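Local coordinates for protein TRAP dicarboxylate transporter, DctP subunit (Ochrobactrum anthropi, PDB 4P47) that probably captures a small solute such as an organic acid in the periplasm and hands it to a TRAP transporter of the inner membrane, at residues 38-43 and 47-52; 92-97 and 147-152; 100-105 and 137-142; 109-114 and 177-182; 213-218 and 228-233. One frame throughout, in Å; residues are numbered along the deposited sequence.

Contact 1 (38-43 and 47-52); sequences NSKGHP and GMEKFA
Lys40 and Glu49, with Pro43 and Gly47, form a local contact in which the loop following strand 30-35 folds back on the first turns of helix 43-58. The loop makes a type II beta turn from Ser39 to His42. Gly41 sits third in it with a positive phi of 105°, a conformation that strains any residue with a CB. From this turn the Lys40 chain, bent beyond CB, brings CG within 3.4 Å of Glu49 OE2. The charges come near without pairing closely, as Lys40 NZ stays 4.4 Å from Glu49 OE2. The other carboxylate oxygen, Glu49 OE1, accepts a hydrogen bond from a water 3.1 Å away, and that water accepts one from Gly41 N at 2.8 Å, which ties the turn to the helix. Proline suits the first helical turn, where no N-H is required, and its carbonyl is well used: Gly47 N gives Pro43 O a bond of 2.9 Å with an N-H...O angle of 157°. Just before it His42 is the N-cap, ND1 binding the N-H of Gln44. Glycine suits position 47, since the indole of Trp147 lies close against this backbone. Pro43 packs on helix 254-288 at Gln271 and Ser275, while Met48 and Glu49 rest on Leu67 of strand 63-68.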
# COMPACT_ATOMS: atom_id res chain seq x y z
N ASN A 38 -7.02 -5.14 9.34
CA ASN A 38 -7.66 -6.28 8.70
C ASN A 38 -7.80 -7.48 9.63
O ASN A 38 -7.31 -7.46 10.74
CB ASN A 38 -6.88 -6.63 7.43
CG ASN A 38 -6.92 -5.52 6.42
OD1 ASN A 38 -5.90 -4.88 6.12
ND2 ASN A 38 -8.12 -5.24 5.92
N SER A 39 -8.49 -8.53 9.16
CA SER A 39 -8.83 -9.67 10.00
C SER A 39 -8.07 -10.94 9.61
O SER A 39 -7.46 -11.00 8.55
CB SER A 39 -10.33 -9.95 9.95
OG SER A 39 -11.06 -8.84 10.45
N LYS A 40 -8.09 -11.93 10.50
CA LYS A 40 -7.52 -13.25 10.23
C LYS A 40 -7.94 -13.71 8.85
O LYS A 40 -9.11 -13.59 8.47
CB LYS A 40 -8.00 -14.28 11.26
CG LYS A 40 -7.04 -14.54 12.41
CD LYS A 40 -6.86 -13.33 13.31
CE LYS A 40 -6.93 -13.68 14.78
NZ LYS A 40 -5.83 -13.05 15.56
N GLY A 41 -6.99 -14.26 8.10
CA GLY A 41 -7.24 -14.67 6.74
C GLY A 41 -6.63 -13.70 5.75
O GLY A 41 -6.19 -14.11 4.68
N HIS A 42 -6.59 -12.42 6.11
CA HIS A 42 -6.04 -11.41 5.23
C HIS A 42 -4.52 -11.53 5.26
O HIS A 42 -3.95 -11.80 6.31
CB HIS A 42 -6.48 -10.01 5.68
CG HIS A 42 -6.11 -8.92 4.72
ND1 HIS A 42 -4.84 -8.39 4.64
CD2 HIS A 42 -6.84 -8.26 3.79
CE1 HIS A 42 -4.80 -7.46 3.71
NE2 HIS A 42 -6.01 -7.35 3.18
N PRO A 43 -3.85 -11.30 4.13
CA PRO A 43 -2.38 -11.41 4.12
C PRO A 43 -1.65 -10.57 5.19
O PRO A 43 -0.61 -10.99 5.70
CB PRO A 43 -2.04 -10.97 2.69
CG PRO A 43 -3.23 -11.44 1.88
CD PRO A 43 -4.40 -11.14 2.77
N GLY A 47 0.82 -12.20 7.91
CA GLY A 47 2.16 -11.70 8.18
C GLY A 47 2.37 -11.41 9.66
O GLY A 47 3.43 -11.72 10.23
N MET A 48 1.37 -10.82 10.31
CA MET A 48 1.45 -10.54 11.74
C MET A 48 1.62 -11.81 12.56
O MET A 48 2.37 -11.85 13.53
CB MET A 48 0.20 -9.81 12.20
CG MET A 48 0.09 -8.40 11.62
SD MET A 48 -1.53 -7.65 11.83
CE MET A 48 -1.48 -7.27 13.59
N GLU A 49 0.92 -12.87 12.15
CA GLU A 49 1.02 -14.16 12.85
C GLU A 49 2.40 -14.77 12.69
O GLU A 49 2.96 -15.31 13.64
CB GLU A 49 -0.05 -15.12 12.32
CG GLU A 49 -1.45 -14.71 12.73
CD GLU A 49 -2.55 -15.39 11.95
OE1 GLU A 49 -2.28 -15.97 10.88
OE2 GLU A 49 -3.71 -15.34 12.42
N LYS A 50 2.97 -14.67 11.49
CA LYS A 50 4.33 -15.13 11.26
C LYS A 50 5.32 -14.34 12.12
O LYS A 50 6.20 -14.93 12.76
CB LYS A 50 4.71 -15.04 9.78
CG LYS A 50 6.14 -15.46 9.44
CD LYS A 50 6.46 -16.90 9.76
CE LYS A 50 5.61 -17.84 8.99
NZ LYS A 50 6.14 -19.23 9.21
N PHE A 51 5.18 -13.02 12.12
CA PHE A 51 6.00 -12.15 12.96
C PHE A 51 5.94 -12.60 14.43
O PHE A 51 6.97 -12.77 15.09
CB PHE A 51 5.56 -10.69 12.80
CG PHE A 51 6.25 -9.76 13.75
CD1 PHE A 51 7.54 -9.29 13.49
CD2 PHE A 51 5.64 -9.36 14.92
CE1 PHE A 51 8.18 -8.44 14.36
CE2 PHE A 51 6.29 -8.51 15.79
CZ PHE A 51 7.57 -8.05 15.50
N ALA A 52 4.73 -12.76 14.94
CA ALA A 52 4.54 -13.14 16.35
C ALA A 52 5.23 -14.47 16.66
O ALA A 52 5.86 -14.63 17.70
CB ALA A 52 3.05 -13.22 16.68
O HOH W 1 -4.36 -14.65 9.05

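Contact 2 (92-97 and 147-152); sequences VMNAGI and WELGFR
Val92 and Trp147 meet across the width of a beta-sheet, on two strands that do not pair directly. Strand 229-245 runs between them, antiparallel to both 90-94 and 141-156, in the middle of this periplasmic binding-protein fold. Backbone bonds of Met93 to Ile241 on one side and of Trp147 to Gln240 on the other fix the order.

The two side chains cross at about a right angle. The Val92 branch that does the touching is CG2, which comes obliquely to the indole and ends 4.1 Å from Trp147 CE3. With chi1 at 56°, Val92 CG2 lies opposite its own backbone N while CG1 accepts the cramped place between N and the carbonyl carbon. A branched valine suits the extended strand, and a broad tryptophan can reach past the intervening strand to the valine. The indole also covers Ala267 and Gln271 of helix 254-288.

Further along, Asn94 and Leu149 approach at a slant, with the amide oxygen as the part of Asn94 that touches the leucine. This is van der Waals contact; the polar partner of Asn94 OD1 is Gln240 NE2. Asn94 closes its strand, and its carbonyl O receives Ile97 N at 3.1 Å as the chain turns into a 3-10 segment. Opposite, Leu149 and Gly150 both face Asn238 in a classic beta bulge, where Gly150 adopts a phi of 153° that a side chain would make difficult. Asn94 OD1 lies 3.5 Å from Leu149 CB and 3.7 Å from Leu149 CG.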
# COMPACT_ATOMS: atom_id res chain seq x y z
N VAL A 92 0.91 -1.94 11.75
CA VAL A 92 1.25 -1.96 10.34
C VAL A 92 0.11 -1.29 9.57
O VAL A 92 -1.06 -1.53 9.85
CB VAL A 92 1.54 -3.41 9.85
CG1 VAL A 92 0.36 -4.36 10.14
CG2 VAL A 92 1.93 -3.41 8.39
N MET A 93 0.44 -0.39 8.65
CA MET A 93 -0.60 0.33 7.90
C MET A 93 -0.01 0.88 6.62
O MET A 93 1.20 0.93 6.45
CB MET A 93 -1.14 1.51 8.71
CG MET A 93 -0.11 2.61 8.93
SD MET A 93 -0.74 4.00 9.95
CE MET A 93 -0.75 3.17 11.51
N ASN A 94 -0.88 1.31 5.71
CA ASN A 94 -0.42 1.92 4.47
C ASN A 94 0.52 3.08 4.77
O ASN A 94 0.19 3.98 5.56
CB ASN A 94 -1.62 2.39 3.64
CG ASN A 94 -2.39 1.25 3.00
OD1 ASN A 94 -1.97 0.10 3.01
ND2 ASN A 94 -3.54 1.57 2.44
N ALA A 95 1.68 3.07 4.12
CA ALA A 95 2.70 4.04 4.46
C ALA A 95 2.34 5.48 4.10
O ALA A 95 2.83 6.41 4.72
CB ALA A 95 4.03 3.65 3.84
N GLY A 96 1.46 5.66 3.13
CA GLY A 96 1.04 7.00 2.74
C GLY A 96 0.31 7.72 3.84
O GLY A 96 0.26 8.96 3.85
N ILE A 97 -0.25 6.98 4.79
CA ILE A 97 -0.92 7.60 5.93
C ILE A 97 0.05 8.49 6.73
O ILE A 97 -0.36 9.44 7.38
CB ILE A 97 -1.59 6.53 6.80
CG1 ILE A 97 -2.66 5.80 5.99
CG2 ILE A 97 -2.21 7.16 8.08
CD1 ILE A 97 -3.20 4.54 6.70
N TRP A 147 5.85 -4.00 4.27
CA TRP A 147 5.12 -5.17 3.81
C TRP A 147 4.19 -4.71 2.67
O TRP A 147 4.26 -3.54 2.25
CB TRP A 147 4.29 -5.76 4.95
CG TRP A 147 5.05 -6.39 6.09
CD1 TRP A 147 6.40 -6.46 6.27
CD2 TRP A 147 4.47 -7.04 7.21
NE1 TRP A 147 6.69 -7.13 7.43
CE2 TRP A 147 5.51 -7.49 8.04
CE3 TRP A 147 3.14 -7.26 7.61
CZ2 TRP A 147 5.26 -8.15 9.24
CZ3 TRP A 147 2.90 -7.92 8.78
CH2 TRP A 147 3.95 -8.34 9.60
N GLU A 148 3.37 -5.60 2.13
CA GLU A 148 2.54 -5.24 0.98
C GLU A 148 1.07 -5.17 1.33
O GLU A 148 0.55 -6.08 1.95
CB GLU A 148 2.72 -6.27 -0.13
CG GLU A 148 1.79 -6.06 -1.33
CD GLU A 148 2.22 -6.86 -2.53
OE1 GLU A 148 3.05 -6.32 -3.29
OE2 GLU A 148 1.73 -8.00 -2.71
N LEU A 149 0.39 -4.10 0.90
CA LEU A 149 -1.06 -4.17 0.73
C LEU A 149 -1.36 -4.54 -0.72
O LEU A 149 -1.85 -5.62 -1.00
CB LEU A 149 -1.75 -2.86 1.14
CG LEU A 149 -3.26 -2.91 1.30
CD1 LEU A 149 -3.95 -2.96 -0.04
CD2 LEU A 149 -3.73 -4.08 2.15
N GLY A 150 -0.99 -3.67 -1.66
CA GLY A 150 -1.11 -4.03 -3.06
C GLY A 150 -1.29 -2.86 -4.00
O GLY A 150 -1.33 -1.70 -3.58
N PHE A 151 -1.42 -3.18 -5.27
CA PHE A 151 -1.74 -2.17 -6.27
C PHE A 151 -3.19 -1.71 -6.17
O PHE A 151 -4.10 -2.46 -5.82
CB PHE A 151 -1.47 -2.71 -7.69
CG PHE A 151 -0.01 -2.86 -7.99
CD1 PHE A 151 0.77 -1.75 -8.29
CD2 PHE A 151 0.60 -4.10 -7.92
CE1 PHE A 151 2.12 -1.90 -8.52
CE2 PHE A 151 1.94 -4.24 -8.15
CZ PHE A 151 2.70 -3.14 -8.44
N ARG A 152 -3.38 -0.44 -6.52
CA ARG A 152 -4.71 0.11 -6.73
C ARG A 152 -5.03 0.10 -8.21
O ARG A 152 -4.25 0.61 -9.02
CB ARG A 152 -4.79 1.53 -6.17
CG ARG A 152 -4.33 1.62 -4.73
CD ARG A 152 -4.58 2.97 -4.13
NE ARG A 152 -6.00 3.25 -3.95
CZ ARG A 152 -6.74 2.88 -2.92
NH1 ARG A 152 -6.22 2.18 -1.93
NH2 ARG A 152 -8.01 3.23 -2.88

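Contact 3 (100-105 and 137-142); sequences STVKAF and PDTGLI
Two turning pieces of backbone approach most closely at Thr101 and Thr139, whose CA atoms are 7.2 Å apart. Each contains a short 3-10 segment: Phe105 N bonds to Val102 O at 3.0 Å, and Gly140 N to Pro137 O at 2.9 Å. Proline opens the second one naturally, its ring already holding phi near the helical value. Gly140 then takes a positive phi of 88°, easy for a residue without a CB, and turns the chain into strand 141-156.

The contact itself is made by methyl groups. Thr101 CG2, directed opposite its own N (OG1 chi1 -63°), meets Thr139 at a slant and stands 3.7 Å from both its CB and its OG1. The same methyl is 4.4 Å from Leu141 CD1, a looser touch. Val102 meets Thr139 at about a right angle, with Val102 CG2 at 3.7 Å from Thr139 CG2. Threonine suits position 139 because its two branches do different work. OG1 occupies the position flanked by N and carbonyl carbon (chi1 73°) and is hydrogen-bonded to the carbonyl O of Leu136, which fixes the rotation and directs CG2 to the facing loop. The Thr101 methyl and the Val102 branch are compact apolar groups that suit the short distance between the loops.

Helix 76-85 covers the joint: Leu80 touches both Thr101 and Leu141, and Gln84 NE2 bonds to Thr139 O. On the strand side, Ile142 pairs with Ile244 of strand 229-245, and Phe105 packs against Leu132 of helix 127-133.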
# COMPACT_ATOMS: atom_id res chain seq x y z
N SER A 100 1.04 13.12 6.85
CA SER A 100 0.72 14.26 7.73
C SER A 100 1.62 14.27 8.98
O SER A 100 1.55 15.20 9.80
CB SER A 100 -0.76 14.26 8.11
OG SER A 100 -1.10 13.13 8.86
N THR A 101 2.46 13.24 9.11
CA THR A 101 3.48 13.16 10.15
C THR A 101 4.87 13.51 9.59
O THR A 101 5.63 14.28 10.20
CB THR A 101 3.49 11.74 10.76
OG1 THR A 101 2.22 11.48 11.39
CG2 THR A 101 4.58 11.62 11.80
N VAL A 102 5.18 12.96 8.43
CA VAL A 102 6.43 13.20 7.73
C VAL A 102 6.05 13.34 6.26
O VAL A 102 5.70 12.35 5.61
CB VAL A 102 7.43 12.04 7.93
CG1 VAL A 102 8.62 12.17 6.98
CG2 VAL A 102 7.87 11.98 9.38
N LYS A 103 6.09 14.55 5.73
CA LYS A 103 5.56 14.81 4.39
C LYS A 103 6.21 14.00 3.27
O LYS A 103 5.56 13.70 2.25
CB LYS A 103 5.70 16.30 4.06
CG LYS A 103 4.43 17.06 4.30
CD LYS A 103 3.36 16.67 3.29
CE LYS A 103 1.98 16.97 3.83
NZ LYS A 103 1.93 18.27 4.56
N ALA A 104 7.48 13.64 3.45
CA ALA A 104 8.18 12.87 2.43
C ALA A 104 7.44 11.56 2.12
O ALA A 104 7.57 11.07 1.00
CB ALA A 104 9.62 12.61 2.86
N PHE A 105 6.72 11.00 3.10
CA PHE A 105 6.00 9.76 2.85
C PHE A 105 4.91 9.89 1.79
O PHE A 105 4.45 8.88 1.27
CB PHE A 105 5.44 9.19 4.15
CG PHE A 105 6.42 8.34 4.90
CD1 PHE A 105 7.30 8.92 5.81
CD2 PHE A 105 6.48 6.99 4.70
CE1 PHE A 105 8.21 8.14 6.51
CE2 PHE A 105 7.40 6.21 5.40
CZ PHE A 105 8.26 6.80 6.30
N PRO A 137 12.11 8.60 13.66
CA PRO A 137 12.42 8.68 15.10
C PRO A 137 12.09 10.03 15.74
O PRO A 137 11.56 10.07 16.85
CB PRO A 137 13.90 8.34 15.16
CG PRO A 137 14.07 7.38 14.02
CD PRO A 137 13.21 7.93 12.93
N ASP A 138 12.32 11.13 15.02
CA ASP A 138 12.02 12.45 15.58
C ASP A 138 10.53 12.65 15.86
O ASP A 138 10.15 13.53 16.62
CB ASP A 138 12.53 13.57 14.67
CG ASP A 138 14.04 13.69 14.70
OD1 ASP A 138 14.67 13.11 15.62
OD2 ASP A 138 14.59 14.37 13.81
N THR A 139 9.68 11.83 15.24
CA THR A 139 8.24 11.91 15.45
C THR A 139 7.73 10.87 16.45
O THR A 139 6.51 10.75 16.62
CB THR A 139 7.45 11.75 14.13
OG1 THR A 139 7.49 10.38 13.69
CG2 THR A 139 8.02 12.64 13.03
N GLY A 140 8.62 10.12 17.08
CA GLY A 140 8.23 9.12 18.06
C GLY A 140 7.92 7.74 17.50
O GLY A 140 7.31 6.93 18.21
N LEU A 141 8.37 7.46 16.29
CA LEU A 141 8.09 6.21 15.57
C LEU A 141 9.39 5.58 15.08
O LEU A 141 10.31 6.30 14.69
CB LEU A 141 7.19 6.50 14.38
CG LEU A 141 5.80 7.04 14.75
CD1 LEU A 141 5.12 7.62 13.54
CD2 LEU A 141 4.93 5.93 15.39
N ILE A 142 9.46 4.26 15.07
CA ILE A 142 10.57 3.54 14.49
C ILE A 142 10.02 2.63 13.38
O ILE A 142 9.15 1.79 13.64
CB ILE A 142 11.25 2.63 15.54
CG1 ILE A 142 11.69 3.45 16.76
CG2 ILE A 142 12.42 1.86 14.95
CD1 ILE A 142 12.75 4.50 16.48

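Contact 4 (109-114 and 177-182); sequences DLPFLF and SPVPVA
Val179, in the first turn of helix 178-186, plugs against the irregular loop 109-114 that precedes helix 117-125. Its CG1 makes all the close approaches. That methyl lies 3.4 Å from Asp109 O, 4.3 Å from Leu110 CA and 4.2 Å from Pro111 CD. The valine is therefore packed mainly on the backbone of the loop, with the proline ring meeting it at a slant. A chi1 of 175° sets CG1 opposite the valine's own backbone N, where it meets the loop. Asp109 O is not spent on this apolar neighbour: it accepts a hydrogen bond from Gln236 NE2.

The residue types fit their places. Ser177 is the N-cap residue, though its hydroxyl makes no capping bond, and Pro178 and Pro180 stand in the first turn, where missing N-H groups cost nothing. The first strong bond of this turn is from Ala182 N to Pro178 O, at 3.0 Å. On the other side Pro111 keeps the loop extended just before Phe112, whose carbonyl O is held by Arg305 NH2. Leu110 and Pro111 both also touch Ile312 of helix 298-312, while Val179 touches Phe315.

Strand 171-173 leads into helix 178-186 and strand 190-192 follows, parallel to the first. Val179 thus joins the loop to the start of the helix of a beta-alpha-beta unit, a standard building element of alpha/beta binding-protein lobes.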
# COMPACT_ATOMS: atom_id res chain seq x y z
N ASP A 109 2.60 7.52 -2.43
CA ASP A 109 1.32 7.64 -3.10
C ASP A 109 1.41 8.17 -4.54
O ASP A 109 0.40 8.27 -5.23
CB ASP A 109 0.39 8.56 -2.30
CG ASP A 109 -0.16 7.91 -1.04
OD1 ASP A 109 -0.23 6.67 -0.95
OD2 ASP A 109 -0.60 8.66 -0.15
N LEU A 110 2.60 8.53 -5.01
CA LEU A 110 2.72 9.08 -6.37
C LEU A 110 2.35 8.03 -7.40
O LEU A 110 2.54 6.84 -7.19
CB LEU A 110 4.15 9.61 -6.61
CG LEU A 110 4.57 10.81 -5.74
CD1 LEU A 110 6.06 11.09 -5.91
CD2 LEU A 110 3.75 12.07 -6.05
N PRO A 111 1.79 8.47 -8.52
CA PRO A 111 1.27 7.49 -9.49
C PRO A 111 2.25 6.76 -10.39
O PRO A 111 3.31 7.27 -10.79
CB PRO A 111 0.27 8.30 -10.33
CG PRO A 111 0.61 9.72 -10.11
CD PRO A 111 1.35 9.85 -8.79
N PHE A 112 1.85 5.54 -10.74
CA PHE A 112 2.53 4.71 -11.72
C PHE A 112 4.01 4.46 -11.41
O PHE A 112 4.84 4.33 -12.32
CB PHE A 112 2.37 5.30 -13.14
CG PHE A 112 0.94 5.50 -13.55
CD1 PHE A 112 0.11 4.41 -13.82
CD2 PHE A 112 0.41 6.77 -13.67
CE1 PHE A 112 -1.20 4.60 -14.20
CE2 PHE A 112 -0.91 6.95 -14.07
CZ PHE A 112 -1.72 5.86 -14.33
N LEU A 113 4.37 4.35 -10.13
CA LEU A 113 5.76 4.08 -9.76
C LEU A 113 6.21 2.69 -10.21
O LEU A 113 7.27 2.55 -10.81
CB LEU A 113 5.97 4.18 -8.24
CG LEU A 113 5.60 5.53 -7.61
CD1 LEU A 113 5.87 5.52 -6.11
CD2 LEU A 113 6.34 6.70 -8.26
N PHE A 114 5.41 1.66 -9.90
CA PHE A 114 5.82 0.28 -10.09
C PHE A 114 4.86 -0.48 -10.97
O PHE A 114 3.64 -0.25 -10.91
CB PHE A 114 5.91 -0.44 -8.73
CG PHE A 114 6.58 0.35 -7.66
CD1 PHE A 114 7.89 0.78 -7.81
CD2 PHE A 114 5.92 0.63 -6.47
CE1 PHE A 114 8.50 1.50 -6.82
CE2 PHE A 114 6.53 1.34 -5.47
CZ PHE A 114 7.84 1.79 -5.65
N SER A 177 -7.46 12.31 -0.51
CA SER A 177 -6.26 13.09 -0.22
C SER A 177 -5.76 13.76 -1.51
O SER A 177 -6.27 13.49 -2.60
CB SER A 177 -5.18 12.20 0.38
OG SER A 177 -4.73 11.25 -0.56
N PRO A 178 -4.80 14.69 -1.38
CA PRO A 178 -4.51 15.51 -2.57
C PRO A 178 -3.97 14.75 -3.79
O PRO A 178 -4.36 15.10 -4.91
CB PRO A 178 -3.50 16.53 -2.05
CG PRO A 178 -3.86 16.69 -0.60
CD PRO A 178 -4.30 15.31 -0.14
N VAL A 179 -3.12 13.74 -3.62
CA VAL A 179 -2.55 13.07 -4.77
C VAL A 179 -3.62 12.36 -5.63
O VAL A 179 -3.68 12.58 -6.83
CB VAL A 179 -1.38 12.14 -4.38
CG1 VAL A 179 -0.89 11.37 -5.58
CG2 VAL A 179 -0.24 12.97 -3.78
N PRO A 180 -4.45 11.49 -5.03
CA PRO A 180 -5.41 10.80 -5.90
C PRO A 180 -6.42 11.75 -6.54
O PRO A 180 -6.84 11.51 -7.66
CB PRO A 180 -6.10 9.80 -4.96
CG PRO A 180 -5.83 10.29 -3.58
CD PRO A 180 -4.47 10.95 -3.65
N VAL A 181 -6.79 12.82 -5.86
CA VAL A 181 -7.71 13.77 -6.47
C VAL A 181 -7.04 14.46 -7.66
O VAL A 181 -7.65 14.61 -8.72
CB VAL A 181 -8.18 14.80 -5.43
CG1 VAL A 181 -8.95 15.92 -6.09
CG2 VAL A 181 -9.04 14.15 -4.37
N ALA A 182 -5.78 14.86 -7.50
CA ALA A 182 -5.05 15.46 -8.62
C ALA A 182 -4.92 14.46 -9.77
O ALA A 182 -5.14 14.81 -10.93
CB ALA A 182 -3.65 15.92 -8.16

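Contact 5 (213-218 and 228-233); sequences NPNANI and KYLTLT
The flat carboxamide of Asn215 meets Leu230 and Leu232 through its oxygen: OD1 is 4.0 Å from Leu230 CD2 and 4.0 Å from Leu232 CD2, and both leucines cross the asparagine at about a right angle. The ring of Tyr229, turned from this contact, has Lys228 CB over one face, offset toward the rim. Asparagine suits its buried place because both ends of the amide are engaged, OD1 by Asn153 ND2 and ND2 by Asp279 OD1, which settles how the group is turned.

Apolar contact dominates beside it. Leu230, its CG opposite the backbone N (chi1 168°), meets the helix, where Ile218 CD1 lies 3.9 Å from Leu230 CD1. An alanine here would remove CG and both methyls and would probably open a gap beside Ile218, leaving the Asn215 amide less closely packed. Leu232, at the centre of an inverse gamma turn, turns its end back to the asparagine.

Helix 254-288 covers the contact, Leu283 touching Asn215 and Leu230, Ile286 touching Ile218 and Leu230. Strand 292-295 runs parallel beside strand 229-245, its Val293 touching Leu232.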
# COMPACT_ATOMS: atom_id res chain seq x y z
N ASN A 213 -9.34 0.99 -6.20
CA ASN A 213 -9.03 0.24 -4.99
C ASN A 213 -8.22 -0.99 -5.38
O ASN A 213 -8.14 -1.34 -6.56
CB ASN A 213 -10.31 -0.21 -4.23
CG ASN A 213 -10.73 0.75 -3.13
OD1 ASN A 213 -9.93 1.14 -2.28
ND2 ASN A 213 -12.00 1.11 -3.12
N PRO A 214 -7.66 -1.68 -4.38
CA PRO A 214 -7.07 -3.00 -4.68
C PRO A 214 -8.07 -4.02 -5.18
O PRO A 214 -9.29 -3.86 -5.03
CB PRO A 214 -6.47 -3.43 -3.34
CG PRO A 214 -6.30 -2.15 -2.55
CD PRO A 214 -7.49 -1.32 -2.96
N ASN A 215 -7.57 -5.06 -5.82
CA ASN A 215 -8.41 -6.10 -6.35
C ASN A 215 -9.25 -6.82 -5.29
O ASN A 215 -10.39 -7.20 -5.58
CB ASN A 215 -7.56 -7.15 -7.06
CG ASN A 215 -6.91 -6.63 -8.32
OD1 ASN A 215 -7.35 -5.65 -8.92
ND2 ASN A 215 -5.81 -7.28 -8.72
N ALA A 216 -8.72 -6.99 -4.08
CA ALA A 216 -9.40 -7.79 -3.07
C ALA A 216 -10.76 -7.22 -2.79
O ALA A 216 -11.71 -7.97 -2.54
CB ALA A 216 -8.59 -7.85 -1.79
N ASN A 217 -10.89 -5.90 -2.85
CA ASN A 217 -12.15 -5.25 -2.54
C ASN A 217 -13.25 -5.67 -3.50
O ASN A 217 -14.41 -5.70 -3.13
CB ASN A 217 -11.98 -3.73 -2.61
CG ASN A 217 -10.94 -3.21 -1.65
OD1 ASN A 217 -9.76 -3.55 -1.74
ND2 ASN A 217 -11.36 -2.33 -0.74
N ILE A 218 -12.90 -5.96 -4.75
CA ILE A 218 -13.89 -6.35 -5.74
C ILE A 218 -14.63 -7.61 -5.27
O ILE A 218 -15.85 -7.71 -5.41
CB ILE A 218 -13.25 -6.57 -7.13
CG1 ILE A 218 -12.64 -5.26 -7.62
CG2 ILE A 218 -14.29 -7.09 -8.13
CD1 ILE A 218 -11.70 -5.39 -8.80
N LYS A 228 -18.86 -4.21 -14.55
CA LYS A 228 -18.49 -5.14 -15.61
C LYS A 228 -17.02 -5.11 -16.05
O LYS A 228 -16.58 -6.05 -16.71
CB LYS A 228 -19.37 -4.93 -16.84
CG LYS A 228 -20.75 -5.57 -16.67
CD LYS A 228 -21.68 -5.22 -17.83
CE LYS A 228 -22.95 -6.10 -17.86
NZ LYS A 228 -23.76 -5.98 -16.61
N TYR A 229 -16.30 -4.05 -15.66
CA TYR A 229 -14.96 -3.80 -16.20
C TYR A 229 -13.93 -3.56 -15.10
O TYR A 229 -14.19 -2.82 -14.16
CB TYR A 229 -14.99 -2.59 -17.15
CG TYR A 229 -16.04 -2.75 -18.21
CD1 TYR A 229 -15.88 -3.69 -19.22
CD2 TYR A 229 -17.21 -2.02 -18.18
CE1 TYR A 229 -16.86 -3.90 -20.17
CE2 TYR A 229 -18.19 -2.20 -19.15
CZ TYR A 229 -18.00 -3.15 -20.12
OH TYR A 229 -18.98 -3.34 -21.10
N LEU A 230 -12.77 -4.18 -15.26
CA LEU A 230 -11.59 -3.94 -14.42
C LEU A 230 -10.40 -3.69 -15.32
O LEU A 230 -10.18 -4.46 -16.27
CB LEU A 230 -11.28 -5.18 -13.55
CG LEU A 230 -9.93 -5.22 -12.83
CD1 LEU A 230 -9.77 -4.04 -11.85
CD2 LEU A 230 -9.70 -6.51 -12.06
N THR A 231 -9.65 -2.63 -15.05
CA THR A 231 -8.35 -2.43 -15.66
C THR A 231 -7.30 -2.47 -14.59
O THR A 231 -7.44 -1.84 -13.53
CB THR A 231 -8.25 -1.10 -16.39
OG1 THR A 231 -9.20 -1.14 -17.46
CG2 THR A 231 -6.85 -0.88 -16.99
N LEU A 232 -6.24 -3.23 -14.86
CA LEU A 232 -5.09 -3.28 -13.97
C LEU A 232 -4.24 -2.03 -14.22
O LEU A 232 -3.14 -2.09 -14.76
CB LEU A 232 -4.31 -4.57 -14.18
CG LEU A 232 -5.12 -5.86 -13.99
CD1 LEU A 232 -4.21 -7.09 -14.06
CD2 LEU A 232 -5.91 -5.86 -12.68
N THR A 233 -4.78 -0.88 -13.85
CA THR A 233 -4.09 0.40 -14.07
C THR A 233 -2.82 0.51 -13.24
O THR A 233 -1.89 1.20 -13.64
CB THR A 233 -5.00 1.56 -13.68
OG1 THR A 233 -5.63 1.23 -12.45
CG2 THR A 233 -6.07 1.84 -14.72

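In the fold
Contact 2 lies almost at the centre of the chain, whereas contact 1 is partly exposed and the most polar, with a water bridge and neighbouring charges. Contacts 4 and 5 are buried: in 4 a valine methyl packs on loop backbone, in 5 aliphatic side chains pack round an asparagine amide. Contact 3 relies on threonine and valine methyls in a more peripheral place. Strand 141-156 serves both contacts 2 and 3; strand 229-245 supplies a segment of contact 5 and separates the two strands of contact 2. Contact 1 joins this centre through Trp147 against Gly47, and contact 4 through the Phe151 ring against the carbonyl O of Phe114. Contacts 3 and 5 lie on opposite sides of the chain's centre.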